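Local coordinates for protein putative cathepsin d (Ixodes ricinus, PDB 5N7N) that probably acts as an aspartic-type endopeptidase of the pepsin family, caught here as the cathepsin D zymogen with its N-terminal activation segment still attached, at residues F53-D58 with G145-A150; G60-W65 with V159-D164; R3-R8 with Y41-I46; V33-V38 with Y101-V106. All blocks are in the same frame, centred on the assembly; numbering follows the deposited sequence.

Interaction 1: F53-D58 with G145-A150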
loop_
_atom_site.group_PDB
_atom_site.type_symbol
_atom_site.label_atom_id
_atom_site.label_comp_id
_atom_site.label_asym_id
_atom_site.label_seq_id
_atom_site.Cartn_x
_atom_site.Cartn_y
_atom_site.Cartn_z
ATOM N N PHE A 53 15.961 -10.507 -1.698
ATOM C CA PHE A 53 15.064 -9.677 -2.466
ATOM C C PHE A 53 14.582 -8.506 -1.658
ATOM O O PHE A 53 14.545 -8.560 -0.438
ATOM C CB PHE A 53 13.863 -10.499 -2.939
ATOM C CG PHE A 53 14.233 -11.614 -3.863
ATOM C CD1 PHE A 53 14.571 -12.859 -3.364
ATOM C CD2 PHE A 53 14.303 -11.400 -5.230
ATOM C CE1 PHE A 53 14.949 -13.884 -4.222
ATOM C CE2 PHE A 53 14.670 -12.425 -6.094
ATOM C CZ PHE A 53 15.002 -13.667 -5.592
ATOM N N GLN A 54 14.215 -7.458 -2.373
ATOM C CA GLN A 54 13.466 -6.347 -1.836
ATOM C C GLN A 54 12.039 -6.449 -2.398
ATOM O O GLN A 54 11.856 -6.570 -3.612
ATOM C CB GLN A 54 14.142 -5.022 -2.228
ATOM C CG GLN A 54 15.653 -4.944 -1.922
ATOM C CD GLN A 54 15.994 -4.906 -0.436
ATOM O OE1 GLN A 54 15.112 -4.806 0.421
ATOM N NE2 GLN A 54 17.286 -4.962 -0.125
ATOM N N VAL A 55 11.042 -6.419 -1.512
ATOM C CA VAL A 55 9.625 -6.538 -1.892
ATOM C C VAL A 55 8.759 -5.462 -1.247
ATOM O O VAL A 55 9.064 -4.982 -0.158
ATOM C CB VAL A 55 9.021 -7.929 -1.526
ATOM C CG1 VAL A 55 9.674 -9.048 -2.336
ATOM C CG2 VAL A 55 9.111 -8.230 -0.030
ATOM N N ILE A 56 7.651 -5.125 -1.895
ATOM C CA ILE A 56 6.658 -4.259 -1.275
ATOM C C ILE A 56 5.766 -5.068 -0.352
ATOM O O ILE A 56 5.151 -6.044 -0.775
ATOM C CB ILE A 56 5.809 -3.555 -2.324
ATOM C CG1 ILE A 56 6.714 -2.680 -3.178
ATOM C CG2 ILE A 56 4.748 -2.681 -1.674
ATOM C CD1 ILE A 56 6.443 -2.866 -4.639
ATOM N N PHE A 57 5.698 -4.646 0.906
ATOM C CA PHE A 57 4.778 -5.233 1.870
ATOM C C PHE A 57 3.451 -4.502 1.716
ATOM O O PHE A 57 3.334 -3.327 2.086
ATOM C CB PHE A 57 5.346 -5.133 3.275
ATOM C CG PHE A 57 6.514 -6.039 3.502
ATOM C CD1 PHE A 57 7.766 -5.718 2.988
ATOM C CD2 PHE A 57 6.365 -7.231 4.209
ATOM C CE1 PHE A 57 8.836 -6.564 3.184
ATOM C CE2 PHE A 57 7.443 -8.078 4.399
ATOM C CZ PHE A 57 8.679 -7.739 3.881
ATOM N N ASP A 58 2.468 -5.217 1.157
ATOM C CA ASP A 58 1.264 -4.629 0.556
ATOM C C ASP A 58 -0.028 -5.234 1.116
ATOM O O ASP A 58 -0.419 -6.374 0.779
ATOM C CB ASP A 58 1.296 -4.810 -0.966
ATOM C CG ASP A 58 0.087 -4.189 -1.666
ATOM O OD1 ASP A 58 -0.538 -3.256 -1.101
ATOM O OD2 ASP A 58 -0.242 -4.622 -2.798
ATOM N N GLY A 145 9.759 -7.564 -6.281
ATOM C CA GLY A 145 8.386 -8.055 -6.398
ATOM C C GLY A 145 7.496 -7.544 -5.288
ATOM O O GLY A 145 7.794 -6.524 -4.684
ATOM N N ILE A 146 6.391 -8.251 -5.044
ATOM C CA ILE A 146 5.438 -7.906 -3.999
ATOM C C ILE A 146 5.218 -9.092 -3.089
ATOM O O ILE A 146 5.242 -10.233 -3.540
ATOM C CB ILE A 146 4.078 -7.452 -4.576
ATOM C CG1 ILE A 146 4.226 -6.097 -5.260
ATOM C CG2 ILE A 146 3.009 -7.312 -3.490
ATOM C CD1 ILE A 146 4.483 -6.228 -6.726
ATOM N N LEU A 147 5.020 -8.781 -1.800
ATOM C CA LEU A 147 4.537 -9.701 -0.793
ATOM C C LEU A 147 3.210 -9.142 -0.246
ATOM O O LEU A 147 3.191 -8.120 0.456
ATOM C CB LEU A 147 5.574 -9.846 0.324
ATOM C CG LEU A 147 5.344 -10.914 1.412
ATOM C CD1 LEU A 147 6.655 -11.300 2.092
ATOM C CD2 LEU A 147 4.341 -10.459 2.465
ATOM N N GLY A 148 2.114 -9.816 -0.577
ATOM C CA GLY A 148 0.776 -9.384 -0.204
ATOM C C GLY A 148 0.401 -9.802 1.217
ATOM O O GLY A 148 0.688 -10.930 1.648
ATOM N N LEU A 149 -0.239 -8.888 1.943
ATOM C CA LEU A 149 -0.630 -9.129 3.336
ATOM C C LEU A 149 -2.144 -9.101 3.528
ATOM O O LEU A 149 -2.639 -9.053 4.663
ATOM C CB LEU A 149 0.052 -8.113 4.256
ATOM C CG LEU A 149 1.580 -8.190 4.298
ATOM C CD1 LEU A 149 2.196 -6.876 4.742
ATOM C CD2 LEU A 149 2.040 -9.331 5.194
ATOM N N ALA A 150 -2.883 -9.175 2.428
ATOM C CA ALA A 150 -4.339 -9.257 2.484
ATOM C C ALA A 150 -4.801 -10.700 2.712
ATOM O O ALA A 150 -3.979 -11.611 2.864
ATOM C CB ALA A 150 -4.933 -8.689 1.214
#
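Residues 53-58 and 145-148 run as twisted parallel strands, crossing at 42°, with Val55, Ile56, Phe57 and Asp58 in register with Gly145, Ile146, Leu147 and Gly148. Ile56 N donates to Gly145 O at 3.1 Å. Leu147 N then donates to Ile56 O (2.9 Å), and Asp58 N to Leu147 O. A last bond runs from Leu149 N to Asp58 O at 2.8 Å as residues 149-150 leave the strand.

Val55, Phe57 and Leu147 share one face. Val55 CG2 lies 3.9 Å from Leu147 CB, while Leu147, extended with CG anti to its own N, carries CD1 obliquely to Phe57 CE2 (4.0 Å). Leu149 CD1 meets the Phe57 ring at its edge and packs on Phe57 CB. On the other face Ile56 and Ile146 lie side by side pointing the same way, CD1 of Ile56 4.0 Å from CG1 of Ile146, and Ile146 CG2 touches Asp58 CB (3.9 Å). These branched and aromatic chains suit a buried sheet. Asp58, the predicted catalytic residue, opens the Asp-Thr-Gly motif, and Ile146-Leu147-Gly148 is the hydrophobic-hydrophobic-Gly strand of the psi structure in a pepsin-like lobe. Backbone bonds to 145-150 hold Asp58, and its carboxylate is gripped by Ser61 OG at OD2 and Gly60 N at OD1.

Phe57 O bonds Thr250 OG1 of the other lobe, part of the fireman's grip. Strand 40-46 pairs with the other edge of strand 51-58, through Gly42 and Ile44, and strand 64-67 flanks strand 145-148 antiparallel. Ile4 and Leu6 of strand 2-8 cover Phe57.

Interaction 2: G60-W65 with V159-D164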
loop_
_atom_site.group_PDB
_atom_site.type_symbol
_atom_site.label_atom_id
_atom_site.label_comp_id
_atom_site.label_asym_id
_atom_site.label_seq_id
_atom_site.Cartn_x
_atom_site.Cartn_y
_atom_site.Cartn_z
ATOM N N GLY A 60 -2.850 -4.221 0.312
ATOM C CA GLY A 60 -3.775 -4.224 -0.822
ATOM C C GLY A 60 -3.802 -5.461 -1.719
ATOM O O GLY A 60 -4.619 -5.520 -2.646
ATOM N N SER A 61 -2.916 -6.426 -1.482
ATOM C CA SER A 61 -2.898 -7.669 -2.256
ATOM C C SER A 61 -2.496 -8.846 -1.376
ATOM O O SER A 61 -2.101 -8.655 -0.237
ATOM C CB SER A 61 -1.951 -7.528 -3.436
ATOM O OG SER A 61 -0.628 -7.271 -2.994
ATOM N N ALA A 62 -2.634 -10.058 -1.897
ATOM C CA ALA A 62 -2.343 -11.264 -1.119
ATOM C C ALA A 62 -1.292 -12.209 -1.709
ATOM O O ALA A 62 -1.012 -13.257 -1.129
ATOM C CB ALA A 62 -3.643 -12.017 -0.889
ATOM N N ASN A 63 -0.700 -11.844 -2.840
ATOM C CA ASN A 63 0.246 -12.717 -3.532
ATOM C C ASN A 63 1.690 -12.385 -3.206
ATOM O O ASN A 63 2.040 -11.218 -3.024
ATOM C CB ASN A 63 0.054 -12.584 -5.039
ATOM C CG ASN A 63 -1.333 -12.962 -5.468
ATOM O OD1 ASN A 63 -1.799 -14.062 -5.145
ATOM N ND2 ASN A 63 -2.013 -12.069 -6.198
ATOM N N LEU A 64 2.516 -13.425 -3.138
ATOM C CA LEU A 64 3.972 -13.290 -3.148
ATOM C C LEU A 64 4.478 -13.627 -4.564
ATOM O O LEU A 64 4.253 -14.747 -5.042
ATOM C CB LEU A 64 4.597 -14.248 -2.129
ATOM C CG LEU A 64 6.123 -14.409 -2.120
ATOM C CD1 LEU A 64 6.826 -13.116 -1.758
ATOM C CD2 LEU A 64 6.543 -15.498 -1.159
ATOM N N TRP A 65 5.124 -12.672 -5.239
ATOM C CA TRP A 65 5.844 -12.979 -6.480
ATOM C C TRP A 65 7.186 -12.260 -6.594
ATOM O O TRP A 65 7.362 -11.186 -6.037
ATOM C CB TRP A 65 4.994 -12.685 -7.707
ATOM C CG TRP A 65 4.677 -11.235 -7.984
ATOM C CD1 TRP A 65 3.516 -10.600 -7.692
ATOM C CD2 TRP A 65 5.505 -10.274 -8.652
ATOM N NE1 TRP A 65 3.565 -9.305 -8.112
ATOM C CE2 TRP A 65 4.779 -9.073 -8.700
ATOM C CE3 TRP A 65 6.797 -10.315 -9.212
ATOM C CZ2 TRP A 65 5.291 -7.912 -9.290
ATOM C CZ3 TRP A 65 7.318 -9.176 -9.768
ATOM C CH2 TRP A 65 6.561 -7.975 -9.813
ATOM N N VAL A 159 -1.574 -20.042 -4.539
ATOM C CA VAL A 159 -0.844 -19.374 -3.469
ATOM C C VAL A 159 -1.712 -19.158 -2.226
ATOM O O VAL A 159 -2.923 -18.881 -2.310
ATOM C CB VAL A 159 -0.068 -18.101 -3.903
ATOM C CG1 VAL A 159 0.386 -18.200 -5.337
ATOM C CG2 VAL A 159 -0.833 -16.815 -3.672
ATOM N N VAL A 160 -1.048 -19.358 -1.092
ATOM C CA VAL A 160 -1.546 -19.093 0.230
ATOM C C VAL A 160 -0.672 -17.932 0.662
ATOM O O VAL A 160 0.554 -18.005 0.536
ATOM C CB VAL A 160 -1.333 -20.294 1.167
ATOM C CG1 VAL A 160 -1.737 -19.952 2.598
ATOM C CG2 VAL A 160 -2.142 -21.494 0.681
ATOM N N PRO A 161 -1.285 -16.838 1.134
ATOM C CA PRO A 161 -0.463 -15.666 1.437
ATOM C C PRO A 161 0.550 -15.923 2.535
ATOM O O PRO A 161 0.339 -16.799 3.372
ATOM C CB PRO A 161 -1.485 -14.624 1.883
ATOM C CG PRO A 161 -2.764 -15.056 1.250
ATOM C CD PRO A 161 -2.727 -16.545 1.233
ATOM N N VAL A 162 1.631 -15.150 2.524
ATOM C CA VAL A 162 2.736 -15.351 3.462
ATOM C C VAL A 162 2.276 -15.352 4.927
ATOM O O VAL A 162 2.636 -16.253 5.686
ATOM C CB VAL A 162 3.849 -14.306 3.250
ATOM C CG1 VAL A 162 4.835 -14.317 4.413
ATOM C CG2 VAL A 162 4.592 -14.578 1.940
ATOM N N PHE A 163 1.476 -14.360 5.311
ATOM C CA PHE A 163 1.053 -14.235 6.707
ATOM C C PHE A 163 0.208 -15.418 7.154
ATOM O O PHE A 163 0.385 -15.898 8.265
ATOM C CB PHE A 163 0.312 -12.934 6.955
ATOM C CG PHE A 163 0.122 -12.620 8.409
ATOM C CD1 PHE A 163 1.194 -12.190 9.181
ATOM C CD2 PHE A 163 -1.115 -12.763 9.010
ATOM C CE1 PHE A 163 1.033 -11.903 10.527
ATOM C CE2 PHE A 163 -1.282 -12.472 10.356
ATOM C CZ PHE A 163 -0.209 -12.043 11.113
ATOM N N ASP A 164 -0.670 -15.904 6.281
ATOM C CA ASP A 164 -1.480 -17.098 6.578
ATOM C C ASP A 164 -0.664 -18.320 6.900
ATOM O O ASP A 164 -1.044 -19.086 7.786
ATOM C CB ASP A 164 -2.423 -17.447 5.430
ATOM C CG ASP A 164 -3.502 -16.443 5.281
ATOM O OD1 ASP A 164 -3.165 -15.255 5.110
ATOM O OD2 ASP A 164 -4.680 -16.832 5.376
HETATM O O HOH W 1 1.650 -13.151 0.405
#
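Leu64 and Val162 meet where the chain following the active-site turn passes the first turn of helix 162-168. Leu64 CB already lies near Val162 CG2. Its CG is swung anti to the backbone N (chi1 171°), which brings the branch CD2 to 3.8 Å from the same Val162 CG2, the two chains crossing at a slant. The other branch, CD1, reaches Ile44 CD1 of strand 40-46. A forked aliphatic chain thus bridges the helix and strand 40-46.

Beside it, Ala62 CB touches Pro161 CG at 3.8 Å, and Ala62 O sits against Pro161 CB at 3.3 Å. Pro161 occupies the N-cap position, where a rigid ring without an N-H fits well. The helix N-H that follows is not wasted: a water accepts from Val162 N (2.9 Å) and donates to Ala62 O (3.1 Å), bridging two buried backbone groups. Asn63 OD1 comes 3.3 Å from Val159 CG2, the side chains at about a right angle, but its polar partner is Val156 N.

Such packing of a short helix behind the Asp-Thr-Gly loop is characteristic of the N-terminal lobe of pepsin-like proteases, in which a helix follows the hydrophobic-hydrophobic-Gly strand.

Interaction 3: R3-R8 with Y41-I46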
loop_
_atom_site.group_PDB
_atom_site.type_symbol
_atom_site.label_atom_id
_atom_site.label_comp_id
_atom_site.label_asym_id
_atom_site.label_seq_id
_atom_site.Cartn_x
_atom_site.Cartn_y
_atom_site.Cartn_z
ATOM N N ARG A 3 10.776 -8.340 13.367
ATOM C CA ARG A 3 10.691 -6.956 12.951
ATOM C C ARG A 3 11.370 -6.759 11.601
ATOM O O ARG A 3 12.566 -7.038 11.475
ATOM C CB ARG A 3 11.397 -6.116 14.020
ATOM C CG ARG A 3 10.822 -4.732 14.258
ATOM C CD ARG A 3 11.621 -4.015 15.342
ATOM N NE ARG A 3 11.243 -4.428 16.702
ATOM C CZ ARG A 3 10.266 -3.886 17.441
ATOM N NH1 ARG A 3 9.510 -2.886 16.988
ATOM N NH2 ARG A 3 10.034 -4.356 18.664
ATOM N N ILE A 4 10.617 -6.284 10.600
ATOM C CA ILE A 4 11.183 -5.962 9.278
ATOM C C ILE A 4 11.255 -4.455 9.029
ATOM O O ILE A 4 10.240 -3.759 9.142
ATOM C CB ILE A 4 10.491 -6.755 8.115
ATOM C CG1 ILE A 4 11.452 -7.814 7.567
ATOM C CG2 ILE A 4 10.108 -5.894 6.903
ATOM C CD1 ILE A 4 11.960 -8.820 8.579
ATOM N N PRO A 5 12.459 -3.955 8.665
ATOM C CA PRO A 5 12.608 -2.529 8.442
ATOM C C PRO A 5 12.220 -2.164 7.010
ATOM O O PRO A 5 12.611 -2.848 6.056
ATOM C CB PRO A 5 14.105 -2.294 8.685
ATOM C CG PRO A 5 14.766 -3.605 8.364
ATOM C CD PRO A 5 13.705 -4.676 8.325
ATOM N N LEU A 6 11.466 -1.080 6.873
ATOM C CA LEU A 6 11.032 -0.589 5.586
ATOM C C LEU A 6 11.862 0.612 5.121
ATOM O O LEU A 6 12.294 1.448 5.927
ATOM C CB LEU A 6 9.547 -0.219 5.642
ATOM C CG LEU A 6 8.586 -1.380 5.900
ATOM C CD1 LEU A 6 7.160 -0.870 6.035
ATOM C CD2 LEU A 6 8.693 -2.396 4.767
ATOM N N THR A 7 12.083 0.679 3.809
ATOM C CA THR A 7 12.731 1.816 3.187
ATOM C C THR A 7 11.738 2.507 2.264
ATOM O O THR A 7 10.998 1.855 1.526
ATOM C CB THR A 7 13.975 1.394 2.403
ATOM O OG1 THR A 7 14.794 0.567 3.238
ATOM C CG2 THR A 7 14.771 2.625 1.950
ATOM N N ARG A 8 11.734 3.835 2.331
ATOM C CA ARG A 8 10.861 4.682 1.526
ATOM C C ARG A 8 11.654 5.145 0.317
ATOM O O ARG A 8 12.834 5.437 0.439
ATOM C CB ARG A 8 10.391 5.897 2.345
ATOM C CG ARG A 8 9.139 6.569 1.799
ATOM C CD ARG A 8 8.920 7.950 2.393
ATOM N NE ARG A 8 9.609 8.964 1.586
ATOM C CZ ARG A 8 9.064 9.690 0.602
ATOM N NH1 ARG A 8 7.769 9.573 0.274
ATOM N NH2 ARG A 8 9.827 10.561 -0.064
ATOM N N TYR A 41 9.505 -0.569 0.535
ATOM C CA TYR A 41 9.944 -1.958 0.389
ATOM C C TYR A 41 10.702 -2.443 1.598
ATOM O O TYR A 41 11.172 -1.663 2.404
ATOM C CB TYR A 41 10.809 -2.161 -0.875
ATOM C CG TYR A 41 12.172 -1.521 -0.835
ATOM C CD1 TYR A 41 13.240 -2.163 -0.226
ATOM C CD2 TYR A 41 12.398 -0.282 -1.406
ATOM C CE1 TYR A 41 14.504 -1.593 -0.171
ATOM C CE2 TYR A 41 13.662 0.311 -1.360
ATOM C CZ TYR A 41 14.714 -0.363 -0.739
ATOM O OH TYR A 41 15.976 0.167 -0.659
ATOM N N GLY A 42 10.849 -3.754 1.682
ATOM C CA GLY A 42 11.582 -4.393 2.765
ATOM C C GLY A 42 12.197 -5.684 2.263
ATOM O O GLY A 42 11.755 -6.228 1.236
ATOM N N PRO A 43 13.225 -6.182 2.964
ATOM C CA PRO A 43 13.916 -7.363 2.468
ATOM C C PRO A 43 13.293 -8.679 2.951
ATOM O O PRO A 43 12.757 -8.760 4.060
ATOM C CB PRO A 43 15.333 -7.195 3.036
ATOM C CG PRO A 43 15.119 -6.452 4.331
ATOM C CD PRO A 43 13.790 -5.730 4.248
ATOM N N ILE A 44 13.355 -9.677 2.081
ATOM C CA ILE A 44 13.021 -11.065 2.394
ATOM C C ILE A 44 14.101 -11.894 1.735
ATOM O O ILE A 44 14.907 -11.369 0.980
ATOM C CB ILE A 44 11.672 -11.509 1.776
ATOM C CG1 ILE A 44 11.665 -11.309 0.242
ATOM C CG2 ILE A 44 10.530 -10.741 2.407
ATOM C CD1 ILE A 44 10.614 -12.115 -0.494
ATOM N N SER A 45 14.079 -13.191 1.972
ATOM C CA SER A 45 14.894 -14.081 1.183
ATOM C C SER A 45 14.164 -15.396 0.963
ATOM O O SER A 45 13.336 -15.788 1.779
ATOM C CB SER A 45 16.280 -14.275 1.827
ATOM O OG SER A 45 16.202 -15.166 2.919
ATOM N N ILE A 46 14.475 -16.046 -0.155
ATOM C CA ILE A 46 13.820 -17.281 -0.580
ATOM C C ILE A 46 14.889 -18.350 -0.818
ATOM O O ILE A 46 15.952 -18.066 -1.365
ATOM C CB ILE A 46 13.013 -17.071 -1.880
ATOM C CG1 ILE A 46 11.981 -15.921 -1.758
ATOM C CG2 ILE A 46 12.329 -18.352 -2.324
ATOM C CD1 ILE A 46 10.785 -16.165 -0.854
#
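Thr7 and Tyr41 form an antiparallel hydrogen-bonded pair: Thr7 N gives to Tyr41 O at 2.9 Å, and Tyr41 N gives to Thr7 O at 3.0 Å. Above this ring of two bonds the side chains lie side by side. Thr7 CB sits over one face of the phenol, 4.0 Å from the Tyr41 ring centroid and displaced toward the rim, in a CH-pi contact. The ring gets there because Tyr41 CG stands between its own N and carbonyl carbon (chi1 69°).

Next to the pair, Leu6 CA and CD2 both approach Tyr41 O, at 3.4 and 3.5 Å. Leu6 CD2 and Ile4 CG2 crowd the place where a side chain of residue 42 would go, which suits Gly42. Beyond it the strands splay apart: Pro5 O meets Pro43 CD at 3.6 Å, and neither proline has an N-H to carry the ladder on.

Gln54 packs on Tyr41 from strand 51-58. Strand 192-196 bonds to Ile4 and Leu6, and Arg3 forms salt bridges with Asp200 and Glu193. The contact with 41-46 itself has no charge pair; it would probably be given up on activation, as in other pepsin-like zymogens, where the mature N-terminus replaces the propeptide strand.

Interaction 4: V33-V38 with Y101-V106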
loop_
_atom_site.group_PDB
_atom_site.type_symbol
_atom_site.label_atom_id
_atom_site.label_comp_id
_atom_site.label_asym_id
_atom_site.label_seq_id
_atom_site.Cartn_x
_atom_site.Cartn_y
_atom_site.Cartn_z
ATOM N N VAL A 33 -3.212 -3.385 -7.541
ATOM C CA VAL A 33 -1.823 -3.026 -7.298
ATOM C C VAL A 33 -1.372 -2.207 -8.499
ATOM O O VAL A 33 -1.740 -2.515 -9.639
ATOM C CB VAL A 33 -0.927 -4.267 -7.175
ATOM C CG1 VAL A 33 0.512 -3.876 -6.866
ATOM C CG2 VAL A 33 -1.446 -5.190 -6.091
ATOM N N ASN A 34 -0.608 -1.154 -8.240
ATOM C CA ASN A 34 0.005 -0.372 -9.303
ATOM C C ASN A 34 1.455 -0.078 -8.925
ATOM O O ASN A 34 1.729 0.638 -7.968
ATOM C CB ASN A 34 -0.784 0.909 -9.553
ATOM C CG ASN A 34 -0.442 1.555 -10.889
ATOM O OD1 ASN A 34 0.731 1.672 -11.252
ATOM N ND2 ASN A 34 -1.455 2.001 -11.616
ATOM N N LEU A 35 2.379 -0.636 -9.699
ATOM C CA LEU A 35 3.812 -0.532 -9.429
ATOM C C LEU A 35 4.349 0.886 -9.615
ATOM O O LEU A 35 5.398 1.206 -9.088
ATOM C CB LEU A 35 4.593 -1.513 -10.319
ATOM C CG LEU A 35 4.192 -2.988 -10.224
ATOM C CD1 LEU A 35 5.065 -3.863 -11.118
ATOM C CD2 LEU A 35 4.262 -3.482 -8.800
ATOM N N LEU A 36 3.629 1.735 -10.344
ATOM C CA LEU A 36 3.986 3.146 -10.421
ATOM C C LEU A 36 3.798 3.898 -9.102
ATOM O O LEU A 36 4.418 4.948 -8.921
ATOM C CB LEU A 36 3.170 3.858 -11.512
ATOM C CG LEU A 36 3.259 3.281 -12.929
ATOM C CD1 LEU A 36 2.366 4.044 -13.888
ATOM C CD2 LEU A 36 4.698 3.301 -13.416
ATOM N N ASP A 37 2.967 3.360 -8.197
ATOM C CA ASP A 37 2.509 4.052 -6.970
ATOM C C ASP A 37 3.121 3.535 -5.677
ATOM O O ASP A 37 2.948 4.142 -4.620
ATOM C CB ASP A 37 0.982 3.936 -6.849
ATOM C CG ASP A 37 0.256 4.628 -7.980
ATOM O OD1 ASP A 37 0.650 5.758 -8.321
ATOM O OD2 ASP A 37 -0.717 4.071 -8.542
ATOM N N VAL A 38 3.811 2.406 -5.754
ATOM C CA VAL A 38 4.384 1.775 -4.569
ATOM C C VAL A 38 5.569 2.591 -4.065
ATOM O O VAL A 38 6.344 3.133 -4.860
ATOM C CB VAL A 38 4.797 0.312 -4.832
ATOM C CG1 VAL A 38 3.574 -0.523 -5.196
ATOM C CG2 VAL A 38 5.880 0.220 -5.915
ATOM N N TYR A 101 -2.866 -5.972 -12.899
ATOM C CA TYR A 101 -2.344 -4.798 -12.199
ATOM C C TYR A 101 -2.672 -3.534 -12.977
ATOM O O TYR A 101 -2.724 -3.540 -14.209
ATOM C CB TYR A 101 -0.824 -4.891 -12.047
ATOM C CG TYR A 101 -0.319 -5.673 -10.859
ATOM C CD1 TYR A 101 -1.071 -6.698 -10.277
ATOM C CD2 TYR A 101 0.941 -5.418 -10.334
ATOM C CE1 TYR A 101 -0.587 -7.423 -9.200
ATOM C CE2 TYR A 101 1.432 -6.144 -9.255
ATOM C CZ TYR A 101 0.663 -7.135 -8.694
ATOM O OH TYR A 101 1.138 -7.851 -7.634
ATOM N N GLY A 102 -2.855 -2.435 -12.245
ATOM C CA GLY A 102 -3.063 -1.122 -12.854
ATOM C C GLY A 102 -1.918 -0.689 -13.766
ATOM O O GLY A 102 -2.142 0.058 -14.718
ATOM N N SER A 103 -0.706 -1.178 -13.481
ATOM C CA SER A 103 0.485 -0.887 -14.278
ATOM C C SER A 103 0.766 -1.885 -15.438
ATOM O O SER A 103 1.795 -1.761 -16.101
ATOM C CB SER A 103 1.715 -0.775 -13.346
ATOM O OG SER A 103 1.681 -1.746 -12.302
ATOM N N GLY A 104 -0.148 -2.824 -15.715
ATOM C CA GLY A 104 0.101 -3.915 -16.681
ATOM C C GLY A 104 0.257 -5.255 -15.971
ATOM O O GLY A 104 0.768 -5.320 -14.860
ATOM N N ASN A 105 -0.170 -6.326 -16.620
ATOM C CA ASN A 105 -0.253 -7.637 -15.983
ATOM C C ASN A 105 1.066 -8.216 -15.524
ATOM O O ASN A 105 2.132 -7.884 -16.048
ATOM C CB ASN A 105 -0.880 -8.665 -16.930
ATOM C CG ASN A 105 -2.372 -8.449 -17.149
ATOM O OD1 ASN A 105 -2.982 -7.483 -16.672
ATOM N ND2 ASN A 105 -2.962 -9.354 -17.901
ATOM N N VAL A 106 0.953 -9.121 -14.559
ATOM C CA VAL A 106 2.071 -9.873 -14.026
ATOM C C VAL A 106 1.715 -11.343 -14.235
ATOM O O VAL A 106 0.597 -11.753 -13.915
ATOM C CB VAL A 106 2.287 -9.551 -12.546
ATOM C CG1 VAL A 106 3.348 -10.474 -11.954
ATOM C CG2 VAL A 106 2.689 -8.090 -12.391
#
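The flap, the hairpin between strands 91-99 and 106-117 that overhangs the cleft of pepsin-like proteases, here meets residues 33-38 through Tyr101 and Val33. Its tip is a type I turn from Tyr101 to Gly104, and the positive phi of Gly104 is one that glycine adopts readily.

Val33 CB stands over the centre of the Tyr101 ring, 3.5 Å from its centroid and 9° off the normal, a CH-pi contact. With Val33 CG1 anti to the backbone N (chi1 -178°), that methyl comes 3.4 Å from Tyr101 CE2. Val106 CG2 lies over the opposite face near the rim, and Leu35 CD2 is at the ring edge, 3.9 Å from Tyr101 CE2. The phenol thus has a branched chain on each face, while its OH bonds to Trp65 NE1, which fixes its direction.

One backbone bond and one backbone-to-side-chain bond tie the two segments. Gly102 N gives to Val33 O at 2.8 Å, and Leu35 N gives to Ser103 OG at 2.9 Å. Ser103 OG also bonds an ammonium ion, probably from the crystallisation liquor. Asn34 closes an Asx turn, its OD1 accepting from Leu36 N at 3.0 Å in the carbonyl plane, while ND2 bonds Tyr28 OH.

Residues 33-38 lie between flap and active site, consistent with pepsin-like zymogens, in which the mature N-terminal region lies near the active site before activation. Helix 12-18 touches Asn34 and Leu36 through Arg13, Ile146 of strand 145-148 packs on both Leu35 and Tyr101, and Val33 rests on Asp58 at the end of strand 51-58.

Overall arrangement
Interactions 1 to 3 lie on neighbouring strands: strand 51-58 pairs with strand 40-46 of interaction 3 and with strand 145-148, which in turn pairs with strand 64-67 of interaction 2. The centres of interactions 1 and 2 are about 8 Å apart, and those of 1 and 3 about 9 Å. Interaction 4 lies about 13 Å from interaction 1 but touches it where Val38 meets Ile56. Along the chain, interaction 3 closes before 1 and 2 open, interactions 1 and 2 cross, and interaction 4 alternates with each of the others. In the zymogen, strand 2-8 thus joins the sheet and residues 33-38 meet the flap, around one scaffold that carries Asp58.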